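Local coordinates for D-2-hydroxyacid dehydrogensase protein (Ketogulonicigenium vulgare, PDB 4LSW) that probably catalyses the NAD(P)-dependent, reversible interconversion of D-2-hydroxy acids and the corresponding 2-oxo acids, at residues H213-E221 with N237-A246. Sequence-based numbering, arbitrary orientation.
Sequences HIVGRDVIE and NIDEEALIAA
The backbone oxygen of Val-215 takes two donors from the other segment: Asp-239 N gives it a hydrogen bond of 3.0 Å, nearly straight at 173°, and Ile-238 CA adds a CA-H...O contact at 3.5 Å. In return, Val-215 N donates to Asn-237 O over 3.0 Å. These two bonds flank Ile-238 and make a single beta bridge between Val-215 and Ile-238, just before each chain turns into its helix. Val-215 CB lies 3.9 Å from Ile-238 CG1, so the bridged pair also touches through side chains.

Both chains then start a helix, with Gly-216 and Asp-239 as N-caps. With CG anti to the backbone N (chi1 -176°), the Asp-239 carboxylate folds over its own helix start, where OD1 accepts from Ala-242 N from well above the carboxylate plane. OD2 instead receives a hydrogen bond from a water that accepts from Arg-217 N, linking the cap of one helix to the first turn of the other.

Beyond the caps the contact is apolar. Ile-220 CD1 reaches over the backbone of helix 240-246, 3.7 Å from Leu-243 CA, while its CG2 branch presses on Ala-246 CB at 3.5 Å, tighter than usual for two carbons. The methyls of Ala-242 and Ala-246 face helix 217-221, whose axis passes 9.4 Å from that of helix 240-246 at a crossing angle of -33°.

In the Rossmann-type NAD-binding domain, these helices follow the adjacent parallel strands 200-203 and 228-231. Two hydrogen bonds anchor the Asn-237 side-chain amide to the loop after strand 200-203, ND2 to Ala-207 O and OD1 from Ala-209 N. Ile-238 and Leu-243 pack on Leu-229 of strand 228-231, and helices 191-196 and 269-272 cover Val-219 and Ile-244, respectively.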
ATOM      1  N   HIS A 213     -10.703 -11.064  10.684  1.00 13.12           N
ATOM      2  CA  HIS A 213      -9.727  -9.975  10.613  1.00 10.78           C
ATOM      3  C   HIS A 213     -10.240  -8.783   9.800  1.00 15.88           C
ATOM      4  O   HIS A 213      -9.561  -7.764   9.651  1.00 15.07           O
ATOM      5  CB  HIS A 213      -8.397 -10.490  10.050  1.00 12.77           C
ATOM      6  CG  HIS A 213      -7.736 -11.514  10.922  1.00 13.78           C
ATOM      7  ND1 HIS A 213      -7.234 -12.699  10.435  1.00 14.60           N
ATOM      8  CD2 HIS A 213      -7.503 -11.519  12.257  1.00 11.80           C
ATOM      9  CE1 HIS A 213      -6.722 -13.399  11.437  1.00 14.61           C
ATOM     10  NE2 HIS A 213      -6.872 -12.704  12.549  1.00 12.46           N
ATOM     11  N   ILE A 214     -11.445  -8.912   9.268  1.00 12.63           N
ATOM     12  CA  ILE A 214     -12.076  -7.814   8.555  1.00 12.53           C
ATOM     13  C   ILE A 214     -12.518  -6.706   9.529  1.00 12.62           C
ATOM     14  O   ILE A 214     -13.050  -6.998  10.610  1.00 13.93           O
ATOM     15  CB  ILE A 214     -13.298  -8.336   7.764  1.00 17.44           C
ATOM     16  CG1 ILE A 214     -12.848  -9.341   6.700  1.00 20.49           C
ATOM     17  CG2 ILE A 214     -14.089  -7.183   7.159  1.00 22.80           C
ATOM     18  CD1 ILE A 214     -13.996 -10.133   6.075  1.00 25.16           C
ATOM     19  N   VAL A 215     -12.293  -5.446   9.153  1.00 11.68           N
ATOM     20  CA  VAL A 215     -12.639  -4.318  10.010  1.00  9.81           C
ATOM     21  C   VAL A 215     -14.035  -3.807   9.690  1.00 11.80           C
ATOM     22  O   VAL A 215     -14.215  -2.957   8.816  1.00 12.46           O
ATOM     23  CB  VAL A 215     -11.621  -3.163   9.901  1.00  8.64           C
ATOM     24  CG1 VAL A 215     -11.965  -2.042  10.882  1.00  9.58           C
ATOM     25  CG2 VAL A 215     -10.220  -3.686  10.165  1.00  9.78           C
ATOM     26  N   GLY A 216     -15.016  -4.336  10.409  1.00  9.71           N
ATOM     27  CA  GLY A 216     -16.391  -3.903  10.254  1.00  9.79           C
ATOM     28  C   GLY A 216     -16.913  -3.208  11.502  1.00 10.46           C
ATOM     29  O   GLY A 216     -16.138  -2.808  12.377  1.00  8.12           O
ATOM     30  N   ARG A 217     -18.233  -3.079  11.601  1.00  9.26           N
ATOM     31  CA  ARG A 217     -18.856  -2.402  12.741  1.00  7.11           C
ATOM     32  C   ARG A 217     -18.390  -2.949  14.097  1.00  7.94           C
ATOM     33  O   ARG A 217     -18.105  -2.170  15.003  1.00  7.76           O
ATOM     34  CB  ARG A 217     -20.392  -2.469  12.666  1.00  9.36           C
ATOM     35  CG  ARG A 217     -21.091  -1.896  13.898  1.00  9.71           C
ATOM     36  CD  ARG A 217     -22.623  -1.930  13.773  1.00 11.25           C
ATOM     37  NE  ARG A 217     -23.167  -0.696  13.219  1.00  9.10           N
ATOM     38  CZ  ARG A 217     -23.899   0.175  13.909  1.00  8.70           C
ATOM     39  NH1 ARG A 217     -24.195  -0.050  15.183  1.00 10.29           N
ATOM     40  NH2 ARG A 217     -24.355   1.269  13.319  1.00  9.50           N
ATOM     41  N   ASP A 218     -18.311  -4.271  14.246  1.00  9.20           N
ATOM     42  CA  ASP A 218     -17.939  -4.829  15.540  1.00  9.57           C
ATOM     43  C   ASP A 218     -16.507  -4.469  15.949  1.00  6.65           C
ATOM     44  O   ASP A 218     -16.257  -4.136  17.110  1.00  7.31           O
ATOM     45  CB  ASP A 218     -18.162  -6.352  15.582  1.00  8.70           C
ATOM     46  CG  ASP A 218     -19.631  -6.730  15.595  1.00 14.14           C
ATOM     47  OD1 ASP A 218     -20.457  -5.900  16.014  1.00 13.42           O
ATOM     48  OD2 ASP A 218     -19.941  -7.867  15.189  1.00 18.57           O
ATOM     49  N   VAL A 219     -15.579  -4.529  14.996  1.00  7.32           N
ATOM     50  CA  VAL A 219     -14.188  -4.173  15.294  1.00  5.40           C
ATOM     51  C   VAL A 219     -14.103  -2.691  15.628  1.00  8.19           C
ATOM     52  O   VAL A 219     -13.461  -2.298  16.602  1.00  6.58           O
ATOM     53  CB  VAL A 219     -13.264  -4.489  14.118  1.00  5.75           C
ATOM     54  CG1 VAL A 219     -11.848  -3.957  14.386  1.00  5.68           C
ATOM     55  CG2 VAL A 219     -13.237  -5.987  13.890  1.00  7.98           C
ATOM     56  N   ILE A 220     -14.770  -1.877  14.820  1.00  6.33           N
ATOM     57  CA  ILE A 220     -14.759  -0.432  15.001  1.00  4.80           C
ATOM     58  C   ILE A 220     -15.350  -0.042  16.354  1.00  5.97           C
ATOM     59  O   ILE A 220     -14.825   0.817  17.062  1.00  7.61           O
ATOM     60  CB  ILE A 220     -15.486   0.267  13.836  1.00  6.24           C
ATOM     61  CG1 ILE A 220     -14.695   0.052  12.540  1.00  8.55           C
ATOM     62  CG2 ILE A 220     -15.665   1.744  14.143  1.00  8.43           C
ATOM     63  CD1 ILE A 220     -15.475   0.378  11.278  1.00 11.35           C
ATOM     64  N   GLU A 221     -16.444  -0.697  16.733  1.00  6.42           N
ATOM     65  CA  GLU A 221     -17.093  -0.392  18.005  1.00  6.35           C
ATOM     66  C   GLU A 221     -16.234  -0.815  19.189  1.00  6.50           C
ATOM     67  O   GLU A 221     -16.189  -0.137  20.212  1.00  7.04           O
ATOM     68  CB  GLU A 221     -18.481  -1.044  18.076  1.00  8.73           C
ATOM     69  CG  GLU A 221     -19.470  -0.341  17.173  1.00  9.51           C
ATOM     70  CD  GLU A 221     -20.905  -0.712  17.444  1.00 12.20           C
ATOM     71  OE1 GLU A 221     -21.169  -1.740  18.114  1.00 12.61           O
ATOM     72  OE2 GLU A 221     -21.772   0.043  16.970  1.00 10.58           O
ATOM     73  N   ASN A 237     -10.455  -3.794   3.103  1.00 17.95           N
ATOM     74  CA  ASN A 237     -10.505  -4.464   4.394  1.00 20.94           C
ATOM     75  C   ASN A 237     -11.191  -3.666   5.490  1.00 16.90           C
ATOM     76  O   ASN A 237     -11.306  -4.135   6.627  1.00 19.52           O
ATOM     77  CB  ASN A 237      -9.113  -4.891   4.828  1.00 22.38           C
ATOM     78  CG  ASN A 237      -8.678  -6.174   4.162  1.00 24.25           C
ATOM     79  OD1 ASN A 237      -9.509  -7.028   3.836  1.00 28.14           O
ATOM     80  ND2 ASN A 237      -7.382  -6.322   3.954  1.00 21.14           N
ATOM     81  N   ILE A 238     -11.664  -2.472   5.145  1.00 15.53           N
ATOM     82  CA  ILE A 238     -12.473  -1.679   6.066  1.00 11.42           C
ATOM     83  C   ILE A 238     -13.847  -1.368   5.469  1.00 13.70           C
ATOM     84  O   ILE A 238     -13.960  -0.969   4.306  1.00 14.10           O
ATOM     85  CB  ILE A 238     -11.758  -0.385   6.472  1.00 13.93           C
ATOM     86  CG1 ILE A 238     -10.421  -0.726   7.139  1.00 18.53           C
ATOM     87  CG2 ILE A 238     -12.620   0.445   7.416  1.00 14.67           C
ATOM     88  CD1 ILE A 238      -9.637   0.481   7.585  1.00 19.17           C
ATOM     89  N   ASP A 239     -14.885  -1.574   6.275  1.00 11.41           N
ATOM     90  CA  ASP A 239     -16.240  -1.186   5.902  1.00 11.96           C
ATOM     91  C   ASP A 239     -16.348   0.332   6.078  1.00  9.84           C
ATOM     92  O   ASP A 239     -16.511   0.828   7.197  1.00 10.44           O
ATOM     93  CB  ASP A 239     -17.250  -1.916   6.798  1.00 11.46           C
ATOM     94  CG  ASP A 239     -18.703  -1.636   6.422  1.00 12.29           C
ATOM     95  OD1 ASP A 239     -18.997  -0.591   5.817  1.00 13.68           O
ATOM     96  OD2 ASP A 239     -19.556  -2.483   6.765  1.00 15.40           O
ATOM     97  N   GLU A 240     -16.252   1.074   4.980  1.00 12.82           N
ATOM     98  CA  GLU A 240     -16.273   2.539   5.049  1.00 11.60           C
ATOM     99  C   GLU A 240     -17.600   3.127   5.524  1.00  9.47           C
ATOM    100  O   GLU A 240     -17.616   4.154   6.196  1.00 10.36           O
ATOM    101  CB  GLU A 240     -15.853   3.178   3.716  1.00 12.72           C
ATOM    102  CG  GLU A 240     -14.388   2.939   3.355  1.00 14.06           C
ATOM    103  CD  GLU A 240     -13.891   3.836   2.234  1.00 17.35           C
ATOM    104  OE1 GLU A 240     -14.673   4.656   1.702  1.00 17.86           O
ATOM    105  OE2 GLU A 240     -12.699   3.719   1.890  1.00 16.48           O
ATOM    106  N   GLU A 241     -18.713   2.485   5.171  1.00 11.78           N
ATOM    107  CA  GLU A 241     -20.009   2.931   5.674  1.00 11.80           C
ATOM    108  C   GLU A 241     -20.102   2.785   7.188  1.00  9.38           C
ATOM    109  O   GLU A 241     -20.582   3.686   7.881  1.00 10.49           O
ATOM    110  CB  GLU A 241     -21.139   2.145   5.007  1.00 13.48           C
ATOM    111  CG  GLU A 241     -21.372   2.508   3.542  1.00 18.53           C
ATOM    112  CD  GLU A 241     -21.878   3.933   3.337  1.00 17.90           C
ATOM    113  OE1 GLU A 241     -22.379   4.557   4.294  1.00 19.49           O
ATOM    114  OE2 GLU A 241     -21.768   4.426   2.200  1.00 23.73           O
ATOM    115  N   ALA A 242     -19.609   1.659   7.701  1.00 11.85           N
ATOM    116  CA  ALA A 242     -19.571   1.444   9.142  1.00  8.18           C
ATOM    117  C   ALA A 242     -18.604   2.427   9.802  1.00  8.12           C
ATOM    118  O   ALA A 242     -18.868   2.904  10.906  1.00  8.55           O
ATOM    119  CB  ALA A 242     -19.170   0.032   9.464  1.00 10.09           C
ATOM    120  N   LEU A 243     -17.490   2.710   9.123  1.00  9.44           N
ATOM    121  CA  LEU A 243     -16.470   3.599   9.668  1.00 10.85           C
ATOM    122  C   LEU A 243     -16.998   5.028   9.758  1.00  7.11           C
ATOM    123  O   LEU A 243     -16.876   5.691  10.791  1.00  9.48           O
ATOM    124  CB  LEU A 243     -15.207   3.541   8.803  1.00  7.44           C
ATOM    125  CG  LEU A 243     -14.058   4.483   9.190  1.00  9.75           C
ATOM    126  CD1 LEU A 243     -13.679   4.263  10.636  1.00 12.52           C
ATOM    127  CD2 LEU A 243     -12.865   4.247   8.287  1.00  9.05           C
ATOM    128  N   ILE A 244     -17.634   5.490   8.683  1.00  9.15           N
ATOM    129  CA  ILE A 244     -18.168   6.840   8.662  1.00  9.92           C
ATOM    130  C   ILE A 244     -19.263   7.037   9.714  1.00  9.18           C
ATOM    131  O   ILE A 244     -19.257   8.021  10.445  1.00 11.99           O
ATOM    132  CB  ILE A 244     -18.669   7.201   7.251  1.00 10.51           C
ATOM    133  CG1 ILE A 244     -17.463   7.331   6.314  1.00 11.79           C
ATOM    134  CG2 ILE A 244     -19.436   8.504   7.274  1.00 11.48           C
ATOM    135  CD1 ILE A 244     -17.815   7.337   4.841  1.00 14.17           C
ATOM    136  N   ALA A 245     -20.188   6.083   9.809  1.00 10.75           N
ATOM    137  CA  ALA A 245     -21.251   6.177  10.799  1.00 10.31           C
ATOM    138  C   ALA A 245     -20.706   6.200  12.227  1.00  9.39           C
ATOM    139  O   ALA A 245     -21.192   6.944  13.076  1.00 12.57           O
ATOM    140  CB  ALA A 245     -22.235   5.035  10.628  1.00  9.89           C
ATOM    141  N   ALA A 246     -19.693   5.380  12.485  1.00  9.48           N
ATOM    142  CA  ALA A 246     -19.118   5.315  13.825  1.00  8.66           C
ATOM    143  C   ALA A 246     -18.374   6.603  14.189  1.00 10.40           C
ATOM    144  O   ALA A 246     -18.454   7.064  15.327  1.00 10.05           O
ATOM    145  CB  ALA A 246     -18.212   4.117  13.959  1.00  6.12           C
TER
HETATM  146  O   HOH W   1     -19.864  -3.714   9.259  1.00 11.84           O